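Local coordinates for periplasmic binding protein (Pseudomonas aeruginosa, PDB 2R79), which binds heme in the periplasm and probably hands it on for uptake, as part of a heme transport system, at residues V26-D29 with T30-H34; G9-L12 with S13-V16; V44-Q47 with R48-A51; L97-N100 with L101-G105. All coordinates share one frame; numbering follows the deposited sequence.

Contact 1: V26-D29 with T30-H34; sequences VGVD and TTSQH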
loop_
_atom_site.group_PDB
_atom_site.type_symbol
_atom_site.label_atom_id
_atom_site.label_comp_id
_atom_site.label_asym_id
_atom_site.label_seq_id
_atom_site.Cartn_x
_atom_site.Cartn_y
_atom_site.Cartn_z
ATOM N N VAL A 26 14.316 12.424 -25.072
ATOM C CA VAL A 26 13.767 11.242 -25.727
ATOM C C VAL A 26 14.409 9.952 -25.224
ATOM O O VAL A 26 13.948 8.857 -25.539
ATOM C CB VAL A 26 13.912 11.307 -27.280
ATOM C CG1 VAL A 26 13.130 12.495 -27.823
ATOM C CG2 VAL A 26 15.376 11.392 -27.676
ATOM N N GLY A 27 15.470 10.085 -24.435
ATOM C CA GLY A 27 16.141 8.915 -23.903
ATOM C C GLY A 27 17.147 9.269 -22.824
ATOM O O GLY A 27 17.727 10.355 -22.841
ATOM N N VAL A 28 17.352 8.356 -21.880
ATOM C CA VAL A 28 18.297 8.583 -20.795
ATOM C C VAL A 28 19.024 7.301 -20.387
ATOM O O VAL A 28 18.589 6.192 -20.709
ATOM C CB VAL A 28 17.591 9.158 -19.555
ATOM C CG1 VAL A 28 16.868 10.439 -19.921
ATOM C CG2 VAL A 28 16.620 8.139 -18.991
ATOM N N ASP A 29 20.138 7.461 -19.680
ATOM C CA ASP A 29 20.912 6.318 -19.226
ATOM C C ASP A 29 20.268 5.801 -17.943
ATOM O O ASP A 29 19.407 6.462 -17.359
ATOM C CB ASP A 29 22.366 6.721 -18.961
ATOM C CG ASP A 29 22.529 7.482 -17.661
ATOM O OD1 ASP A 29 21.994 8.610 -17.563
ATOM O OD2 ASP A 29 23.183 6.946 -16.737
ATOM N N THR A 30 20.698 4.627 -17.500
ATOM C CA THR A 30 20.143 4.011 -16.305
ATOM C C THR A 30 20.288 4.774 -14.979
ATOM O O THR A 30 19.542 4.503 -14.038
ATOM C CB THR A 30 20.709 2.586 -16.118
ATOM O OG1 THR A 30 22.136 2.648 -16.030
ATOM C CG2 THR A 30 20.325 1.701 -17.297
ATOM N N THR A 31 21.223 5.716 -14.881
ATOM C CA THR A 31 21.368 6.456 -13.621
ATOM C C THR A 31 20.366 7.599 -13.507
ATOM O O THR A 31 20.285 8.255 -12.469
ATOM C CB THR A 31 22.786 7.057 -13.434
ATOM O OG1 THR A 31 23.050 8.003 -14.475
ATOM C CG2 THR A 31 23.844 5.964 -13.446
ATOM N N SER A 32 19.606 7.834 -14.570
ATOM C CA SER A 32 18.610 8.902 -14.582
ATOM C C SER A 32 17.274 8.346 -14.115
ATOM O O SER A 32 16.489 7.835 -14.910
ATOM C CB SER A 32 18.489 9.484 -15.987
ATOM O OG SER A 32 19.725 10.042 -16.400
ATOM N N GLN A 33 17.021 8.460 -12.816
ATOM C CA GLN A 33 15.809 7.936 -12.214
ATOM C C GLN A 33 14.941 8.994 -11.554
ATOM O O GLN A 33 13.978 8.670 -10.852
ATOM C CB GLN A 33 16.198 6.878 -11.185
ATOM C CG GLN A 33 16.884 5.659 -11.791
ATOM C CD GLN A 33 17.632 4.836 -10.760
ATOM O OE1 GLN A 33 17.192 4.698 -9.618
ATOM N NE2 GLN A 33 18.766 4.273 -11.162
ATOM N N HIS A 34 15.279 10.258 -11.773
ATOM C CA HIS A 34 14.525 11.350 -11.184
ATOM C C HIS A 34 14.399 12.500 -12.159
ATOM O O HIS A 34 15.388 12.945 -12.726
ATOM C CB HIS A 34 15.199 11.833 -9.896
ATOM C CG HIS A 34 15.315 10.773 -8.849
ATOM N ND1 HIS A 34 16.310 9.819 -8.864
ATOM C CD2 HIS A 34 14.510 10.461 -7.804
ATOM C CE1 HIS A 34 16.111 8.964 -7.875
ATOM N NE2 HIS A 34 15.024 9.331 -7.218
#

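Contact 2: G9-L12 with S13-V16; sequences GGSL and SEWV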
loop_
_atom_site.group_PDB
_atom_site.type_symbol
_atom_site.label_atom_id
_atom_site.label_comp_id
_atom_site.label_asym_id
_atom_site.label_seq_id
_atom_site.Cartn_x
_atom_site.Cartn_y
_atom_site.Cartn_z
ATOM N N GLY A 9 23.800 10.578 -17.258
ATOM C CA GLY A 9 24.252 11.166 -16.009
ATOM C C GLY A 9 23.061 11.692 -15.230
ATOM O O GLY A 9 22.490 12.723 -15.579
ATOM N N GLY A 10 22.689 10.977 -14.173
ATOM C CA GLY A 10 21.553 11.360 -13.352
ATOM C C GLY A 10 21.292 12.842 -13.125
ATOM O O GLY A 10 20.238 13.353 -13.501
ATOM N N SER A 11 22.242 13.533 -12.506
ATOM C CA SER A 11 22.083 14.953 -12.215
ATOM C C SER A 11 21.858 15.842 -13.431
ATOM O O SER A 11 21.136 16.829 -13.339
ATOM C CB SER A 11 23.278 15.457 -11.408
ATOM O OG SER A 11 23.274 14.868 -10.119
ATOM N N LEU A 12 22.478 15.515 -14.561
ATOM C CA LEU A 12 22.285 16.306 -15.771
ATOM C C LEU A 12 20.811 16.232 -16.184
ATOM O O LEU A 12 20.179 17.253 -16.471
ATOM C CB LEU A 12 23.163 15.767 -16.899
ATOM C CG LEU A 12 24.371 16.613 -17.301
ATOM C CD1 LEU A 12 25.177 16.983 -16.069
ATOM C CD2 LEU A 12 25.228 15.842 -18.299
ATOM N N SER A 13 20.272 15.016 -16.206
ATOM C CA SER A 13 18.880 14.794 -16.576
ATOM C C SER A 13 17.934 15.559 -15.660
ATOM O O SER A 13 16.950 16.139 -16.121
ATOM C CB SER A 13 18.548 13.300 -16.521
ATOM O OG SER A 13 19.307 12.580 -17.469
ATOM N N GLU A 14 18.225 15.544 -14.364
ATOM C CA GLU A 14 17.385 16.257 -13.411
ATOM C C GLU A 14 17.375 17.740 -13.744
ATOM O O GLU A 14 16.338 18.391 -13.654
ATOM C CB GLU A 14 17.895 16.082 -11.981
ATOM C CG GLU A 14 17.841 14.678 -11.448
ATOM C CD GLU A 14 18.099 14.630 -9.954
ATOM O OE1 GLU A 14 17.268 15.171 -9.193
ATOM O OE2 GLU A 14 19.133 14.061 -9.541
ATOM N N TRP A 15 18.538 18.270 -14.115
ATOM C CA TRP A 15 18.642 19.686 -14.448
ATOM C C TRP A 15 17.833 20.041 -15.684
ATOM O O TRP A 15 17.141 21.051 -15.689
ATOM C CB TRP A 15 20.106 20.096 -14.631
ATOM C CG TRP A 15 20.764 20.418 -13.335
ATOM C CD1 TRP A 15 21.906 19.862 -12.832
ATOM C CD2 TRP A 15 20.309 21.357 -12.352
ATOM N NE1 TRP A 15 22.187 20.393 -11.596
ATOM C CE2 TRP A 15 21.225 21.312 -11.277
ATOM C CE3 TRP A 15 19.214 22.230 -12.274
ATOM C CZ2 TRP A 15 21.084 22.111 -10.136
ATOM C CZ3 TRP A 15 19.071 23.026 -11.140
ATOM C CH2 TRP A 15 20.004 22.959 -10.086
ATOM N N VAL A 16 17.913 19.212 -16.720
ATOM C CA VAL A 16 17.151 19.457 -17.938
ATOM C C VAL A 16 15.674 19.556 -17.569
ATOM O O VAL A 16 14.978 20.486 -17.983
ATOM C CB VAL A 16 17.344 18.317 -18.968
ATOM C CG1 VAL A 16 16.346 18.466 -20.105
ATOM C CG2 VAL A 16 18.763 18.348 -19.522
#

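Contact 3: V44-Q47 with R48-A51; sequences VGYQ and RQLA. With HEM (protoporphyrin IX containing Fe), chain D.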
loop_
_atom_site.group_PDB
_atom_site.type_symbol
_atom_site.label_atom_id
_atom_site.label_comp_id
_atom_site.label_asym_id
_atom_site.label_seq_id
_atom_site.Cartn_x
_atom_site.Cartn_y
_atom_site.Cartn_z
ATOM N N VAL A 44 19.262 4.039 -22.858
ATOM C CA VAL A 44 20.468 3.944 -23.671
ATOM C C VAL A 44 21.572 3.208 -22.928
ATOM O O VAL A 44 22.724 3.217 -23.358
ATOM C CB VAL A 44 20.991 5.332 -24.063
ATOM C CG1 VAL A 44 20.052 5.975 -25.063
ATOM C CG2 VAL A 44 21.124 6.206 -22.825
ATOM N N GLY A 45 21.210 2.577 -21.813
ATOM C CA GLY A 45 22.173 1.833 -21.020
ATOM C C GLY A 45 22.870 2.656 -19.949
ATOM O O GLY A 45 22.478 3.783 -19.661
ATOM N N TYR A 46 23.905 2.085 -19.345
ATOM C CA TYR A 46 24.655 2.777 -18.308
ATOM C C TYR A 46 25.515 3.858 -18.961
ATOM O O TYR A 46 26.024 3.676 -20.070
ATOM C CB TYR A 46 25.529 1.783 -17.541
ATOM C CG TYR A 46 26.309 2.398 -16.403
ATOM C CD1 TYR A 46 25.683 3.220 -15.463
ATOM C CD2 TYR A 46 27.671 2.143 -16.251
ATOM C CE1 TYR A 46 26.394 3.774 -14.402
ATOM C CE2 TYR A 46 28.394 2.690 -15.190
ATOM C CZ TYR A 46 27.750 3.506 -14.271
ATOM O OH TYR A 46 28.463 4.055 -13.228
ATOM N N GLN A 47 25.677 4.980 -18.269
ATOM C CA GLN A 47 26.449 6.100 -18.798
ATOM C C GLN A 47 27.891 5.767 -19.183
ATOM O O GLN A 47 28.403 6.270 -20.183
ATOM C CB GLN A 47 26.453 7.254 -17.793
ATOM C CG GLN A 47 27.418 7.092 -16.636
ATOM C CD GLN A 47 27.567 8.369 -15.832
ATOM O OE1 GLN A 47 27.527 9.467 -16.385
ATOM N NE2 GLN A 47 27.749 8.233 -14.525
ATOM N N ARG A 48 28.549 4.927 -18.391
ATOM C CA ARG A 48 29.935 4.557 -18.665
ATOM C C ARG A 48 30.047 3.517 -19.779
ATOM O O ARG A 48 31.144 3.244 -20.277
ATOM C CB ARG A 48 30.601 4.021 -17.393
ATOM C CG ARG A 48 30.691 5.036 -16.256
ATOM C CD ARG A 48 31.247 4.399 -14.987
ATOM N NE ARG A 48 31.046 5.234 -13.802
ATOM C CZ ARG A 48 31.818 6.260 -13.458
ATOM N NH1 ARG A 48 32.863 6.596 -14.205
ATOM N NH2 ARG A 48 31.544 6.952 -12.359
ATOM N N GLN A 49 28.912 2.947 -20.173
ATOM C CA GLN A 49 28.890 1.931 -21.222
ATOM C C GLN A 49 27.713 2.125 -22.183
ATOM O O GLN A 49 26.882 1.231 -22.353
ATOM C CB GLN A 49 28.828 0.543 -20.577
ATOM C CG GLN A 49 30.085 0.171 -19.799
ATOM C CD GLN A 49 29.848 -0.964 -18.822
ATOM O OE1 GLN A 49 29.271 -1.989 -19.179
ATOM N NE2 GLN A 49 30.300 -0.790 -17.585
ATOM N N LEU A 50 27.662 3.291 -22.820
ATOM C CA LEU A 50 26.582 3.609 -23.748
ATOM C C LEU A 50 26.461 2.670 -24.938
ATOM O O LEU A 50 27.453 2.142 -25.448
ATOM C CB LEU A 50 26.721 5.040 -24.272
ATOM C CG LEU A 50 26.529 6.178 -23.274
ATOM C CD1 LEU A 50 26.655 7.505 -24.004
ATOM C CD2 LEU A 50 25.166 6.066 -22.610
ATOM N N ALA A 51 25.217 2.480 -25.370
ATOM C CA ALA A 51 24.899 1.636 -26.511
ATOM C C ALA A 51 24.782 2.547 -27.728
ATOM O O ALA A 51 23.809 3.288 -27.854
ATOM C CB ALA A 51 23.575 0.908 -26.268
HETATM C CHA HEM D . 30.558 0.250 -12.893
HETATM C CHB HEM D . 25.707 0.899 -12.365
HETATM C CHC HEM D . 26.556 4.657 -9.409
HETATM C CHD HEM D . 31.363 4.090 -9.987
HETATM C C1A HEM D . 29.151 0.086 -13.024
HETATM C C2A HEM D . 28.470 -0.975 -13.755
HETATM C C3A HEM D . 27.125 -0.761 -13.625
HETATM C C4A HEM D . 26.959 0.398 -12.784
HETATM C CMA HEM D . 25.993 -1.556 -14.281
HETATM C CAA HEM D . 29.078 -2.146 -14.527
HETATM C CBA HEM D . 29.373 -3.370 -13.663
HETATM C CGA HEM D . 30.527 -3.145 -12.700
HETATM O O1A HEM D . 31.682 -3.004 -13.168
HETATM O O2A HEM D . 30.280 -3.103 -11.473
HETATM C C1B HEM D . 25.503 2.038 -11.578
HETATM C C2B HEM D . 24.208 2.538 -11.142
HETATM C C3B HEM D . 24.444 3.594 -10.296
HETATM C C4B HEM D . 25.888 3.745 -10.237
HETATM C CMB HEM D . 22.830 2.031 -11.607
HETATM C CAB HEM D . 23.509 4.406 -9.654
HETATM C CBB HEM D . 22.397 3.954 -9.018
HETATM C C1C HEM D . 27.945 4.831 -9.324
HETATM C C2C HEM D . 28.597 5.763 -8.429
HETATM C C3C HEM D . 29.937 5.582 -8.536
HETATM C C4C HEM D . 30.117 4.587 -9.582
HETATM C CMC HEM D . 27.919 6.791 -7.536
HETATM C CAC HEM D . 30.897 6.089 -7.659
HETATM C CBC HEM D . 31.695 7.147 -7.940
HETATM C C1D HEM D . 31.555 3.022 -10.859
HETATM C C2D HEM D . 32.857 2.494 -11.178
HETATM C C3D HEM D . 32.658 1.450 -12.013
HETATM C C4D HEM D . 31.210 1.277 -12.170
HETATM C CMD HEM D . 34.208 3.014 -10.692
HETATM C CAD HEM D . 33.814 0.742 -12.717
HETATM C CBD HEM D . 33.897 0.912 -14.234
HETATM C CGD HEM D . 34.188 2.343 -14.682
HETATM O O1D HEM D . 34.304 2.561 -15.909
HETATM O O2D HEM D . 34.305 3.248 -13.822
HETATM N NA HEM D . 28.202 0.945 -12.450
HETATM N NB HEM D . 26.538 2.819 -11.063
HETATM N NC HEM D . 28.884 4.112 -10.050
HETATM N ND HEM D . 30.538 2.287 -11.477
HETATM FE FE HEM D . 28.546 2.643 -11.416
HETATM O O HOH W 1 24.997 -0.129 -20.934
#

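Contact 4: L97-N100 with L101-G105; sequences LESN and LKKLG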
loop_
_atom_site.group_PDB
_atom_site.type_symbol
_atom_site.label_atom_id
_atom_site.label_comp_id
_atom_site.label_asym_id
_atom_site.label_seq_id
_atom_site.Cartn_x
_atom_site.Cartn_y
_atom_site.Cartn_z
ATOM N N LEU A 97 28.977 23.598 -11.643
ATOM C CA LEU A 97 27.525 23.628 -11.723
ATOM C C LEU A 97 27.080 24.850 -12.510
ATOM O O LEU A 97 26.350 24.731 -13.492
ATOM C CB LEU A 97 26.908 23.662 -10.326
ATOM C CG LEU A 97 25.385 23.803 -10.287
ATOM C CD1 LEU A 97 24.725 22.783 -11.209
ATOM C CD2 LEU A 97 24.916 23.625 -8.864
ATOM N N GLU A 98 27.541 26.021 -12.079
ATOM C CA GLU A 98 27.198 27.282 -12.725
ATOM C C GLU A 98 27.549 27.299 -14.205
ATOM O O GLU A 98 26.928 28.007 -14.986
ATOM C CB GLU A 98 27.890 28.434 -11.997
ATOM C CG GLU A 98 27.329 28.670 -10.605
ATOM C CD GLU A 98 28.215 29.552 -9.743
ATOM O OE1 GLU A 98 28.675 30.604 -10.238
ATOM O OE2 GLU A 98 28.441 29.200 -8.565
ATOM N N SER A 99 28.542 26.511 -14.591
ATOM C CA SER A 99 28.942 26.438 -15.987
ATOM C C SER A 99 28.023 25.477 -16.733
ATOM O O SER A 99 27.690 25.697 -17.895
ATOM C CB SER A 99 30.387 25.965 -16.100
ATOM O OG SER A 99 30.705 25.666 -17.445
ATOM N N ASN A 100 27.620 24.401 -16.068
ATOM C CA ASN A 100 26.721 23.443 -16.694
ATOM C C ASN A 100 25.356 24.102 -16.902
ATOM O O ASN A 100 24.748 23.979 -17.962
ATOM C CB ASN A 100 26.559 22.196 -15.821
ATOM C CG ASN A 100 27.782 21.302 -15.835
ATOM O OD1 ASN A 100 28.637 21.404 -16.714
ATOM N ND2 ASN A 100 27.861 20.399 -14.863
ATOM N N LEU A 101 24.878 24.812 -15.887
ATOM C CA LEU A 101 23.587 25.474 -15.991
ATOM C C LEU A 101 23.590 26.513 -17.105
ATOM O O LEU A 101 22.604 26.666 -17.820
ATOM C CB LEU A 101 23.211 26.131 -14.667
ATOM C CG LEU A 101 22.899 25.180 -13.513
ATOM C CD1 LEU A 101 22.466 25.991 -12.306
ATOM C CD2 LEU A 101 21.807 24.212 -13.911
ATOM N N LYS A 102 24.703 27.223 -17.243
ATOM C CA LYS A 102 24.847 28.235 -18.277
ATOM C C LYS A 102 24.608 27.609 -19.646
ATOM O O LYS A 102 23.830 28.125 -20.446
ATOM C CB LYS A 102 26.254 28.838 -18.221
ATOM C CG LYS A 102 26.596 29.771 -19.373
ATOM C CD LYS A 102 25.723 31.016 -19.369
ATOM C CE LYS A 102 26.098 31.955 -20.513
ATOM N NZ LYS A 102 25.244 33.176 -20.537
ATOM N N LYS A 103 25.274 26.491 -19.909
ATOM C CA LYS A 103 25.127 25.808 -21.188
ATOM C C LYS A 103 23.724 25.239 -21.392
ATOM O O LYS A 103 23.099 25.485 -22.422
ATOM C CB LYS A 103 26.156 24.686 -21.309
ATOM C CG LYS A 103 27.590 25.163 -21.251
ATOM C CD LYS A 103 28.568 24.012 -21.436
ATOM C CE LYS A 103 30.002 24.514 -21.373
ATOM N NZ LYS A 103 30.983 23.436 -21.674
ATOM N N LEU A 104 23.235 24.477 -20.415
ATOM C CA LEU A 104 21.904 23.888 -20.518
ATOM C C LEU A 104 20.877 24.972 -20.785
ATOM O O LEU A 104 19.989 24.809 -21.619
ATOM C CB LEU A 104 21.539 23.144 -19.235
ATOM C CG LEU A 104 22.368 21.900 -18.915
ATOM C CD1 LEU A 104 21.859 21.271 -17.627
ATOM C CD2 LEU A 104 22.278 20.908 -20.069
ATOM N N GLY A 105 21.009 26.086 -20.077
ATOM C CA GLY A 105 20.084 27.184 -20.267
ATOM C C GLY A 105 20.080 27.652 -21.709
ATOM O O GLY A 105 19.019 27.853 -22.299
#

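Contact 1: V26-D29 with T30-H34
The chain leaves strand 25-28 of the parallel sheet through a type I beta turn, Asp29 to Ser32, that is also an Asx turn and forms part of the wall of the heme pocket. Ser32 N closes the beta turn onto Asp29 O at 3.1 Å, while Thr31 N points at Asp29 OD2, 3.0 Å off, and makes the Asx turn. Asp29 suits this place because its short carboxylate folds back over the backbone that follows: with CG lodged between the backbone N and the carbonyl carbon (chi1 76°), both oxygens face the turn. OD2 receives two donors from the same residue. The hydroxyl Thr31 OG1 meets its syn lone pair at 2.5 Å, whereas Thr31 N comes from well above the carboxylate plane. OD1 takes Ser32 OG, again from above the plane, and also the backbone N of Gly9 at the start of helix 10-18. Three donors inside the turn and one from a helix N-terminus would be expected to stabilise the buried carboxylate in its charged form. Threonine and serine have hydroxyls short enough to reach back to it. Ser32 OG has its strongest partner in Ser13 OG on helix 10-18, so it ties the turn to the helix as well. Thr31 touches the heme. Farther along, the amide of Gln33 reaches back to the turn's own backbone, its NE2 lying in the carbonyl plane of Thr30 O. Beside the polar cluster, the apolar Val28 CB meets Ser32 CB at 3.7 Å.

Contact 2: G9-L12 with S13-V16
Trp15 turns its CG away from its own carbonyl carbon (chi1 -84°), and a chi2 of 125° then swings the five-membered part of the indole back along the helix, bringing CD1 to 3.2 Å from Ser11 O. The carbonyl approaches the ring obliquely while it accepts Trp15 N at 3.1 Å, so one oxygen meets both the main chain and the side chain of the residue a turn later. Glu14 repeats the pattern one residue earlier: its chi1 of -65° lays CG beside the backbone, 3.4 Å from Gly10 O, and the extended chain beyond sends the carboxylate toward Arg247, with which OE1 forms a salt bridge. Glutamate has the length to reach that loop arginine from a buried helix. Val16 fits the same scheme with its branch, CG2 lying 3.5 Å from Leu12 O. The backbone bonds are the i to i+4 set of a helix: Ser13 N to Gly9 O at 3.3 Å, Glu14 N to Gly10 O, and Val16 N to Leu12 O at 3.0 Å. Gly9, at the N-cap, has a positive phi that glycine tolerates readily, and Gly10 after it gives a weak hydrogen bond from its N to Thr31 OG1. Ser11 is small enough for its OG to reach the backbone oxygens of Gly243 and Val241, and Trp15 NE1 bonds to Leu244 O. These side-chain ties bring the 241-247 loop against the opening turn of helix 10-18, which, with Gly9 as N-cap, is the helix of the beta-alpha-beta unit built from strand 5-7, helix 10-18 and strand 25-28.

Contact 3: V44-Q47 with R48-A51
Tyr46 and Arg48 lie side by side and reach together to the heme. Tyr46 is the axial ligand: its OH binds the iron at 2.3 Å, and the CG set anti to the backbone N (chi1 -178°) carries the ring out to the porphyrin. Arg48 runs extended along it, CD lying 3.3 Å from Tyr46 CE2, until NE donates to Tyr46 OH at 2.9 Å, a bond in the guanidinium plane but bent (141°). The ring and guanidinium planes are 48° apart. One face of the tyrosine ring turns to heme C4A; the opposite face has Arg48 N and Gln47 CG, both toward the rim. Glutamine suits position 47 because its aliphatic part pads the ring while NE2 bonds to Glu68. The backbone is pinned by Gln49 N to Tyr46 O, 3.0 Å, and by a water that accepts from Tyr46 N and donates to Gln49 O. Arg203 also hydrogen-bonds to the heme. A phenol oxygen shared by the iron and an arginine N-H would be expected to favour phenolate character, an anionic oxygen donor of the kind that suits ferric heme, if the iron is in that state, while the arginine probably moderates that donation.

Contact 4: L97-N100 with L101-G105
Leu101 N donates to Leu97 O at 2.8 Å and 170°, a short, straight helical bond between residues whose i, i+4 spacing lets the two side chains cross. Leu97 sends CG anti to its backbone N (chi1 176°), and the branch CD1 then passes obliquely across Leu101, 3.8 Å from its CG. Leu101 CG in turn lies 3.5 Å from Leu97 O. One turn on, Leu104 N reaches Asn100 O at 2.9 Å, and Leu104 CG leans over the same oxygen. Leucine suits these three places because they form a continuous apolar stripe that packs on Trp15 of helix 10-18, and the forked ends mould themselves to the indole. Leu97 also touches Tyr121, and Leu101 Glu118, on helix 111-135. Asn100 sits at the border of this stripe: buried, it needs a partner, and ND2 finds Ser89 O in the neighbouring loop. The other side of the helix is polar. Lys103 N bonds to Ser99 O, and its side chain, extended beyond CG, covers that carbonyl, CG lying 3.4 Å away, so that CE comes to 4.2 Å from Ser99 OG. Long methylene runs let a lysine cover the backbone and still end in a charge. The exposed Lys102, bent at chi2, leads away from the helix, its CB 3.4 Å from Glu98 O. Gly105 N bonds to Leu101 O. Such a division, with leucines at i, i+4 and i+7 inward and Lys102 outward, is that of an amphipathic helix, here helix 94-108 packed against both helix 10-18 and helix 111-135.

Along the chain the order is contact 2, contact 1, contact 3, contact 4. Contacts 1 and 2 have centres about 8 Å apart and belong to the beta-alpha-beta unit whose strands, 5-7 and 25-28, are neighbours in the parallel sheet. Contact 3 follows in the loop before helix 52-56, its centre about 10 Å from that of contact 1; Thr30 N bonds to Gly45 O, 2.9 Å away, which joins the turn to the heme-ligand loop. Contact 4, on helix 94-108, is about 23 Å from contact 3 centre to centre and packs on contact 2, their centres about 11 Å apart. Thus a chain of contacts runs from helix 94-108, through helix 10-18 and the 29-32 turn, to the iron ligand.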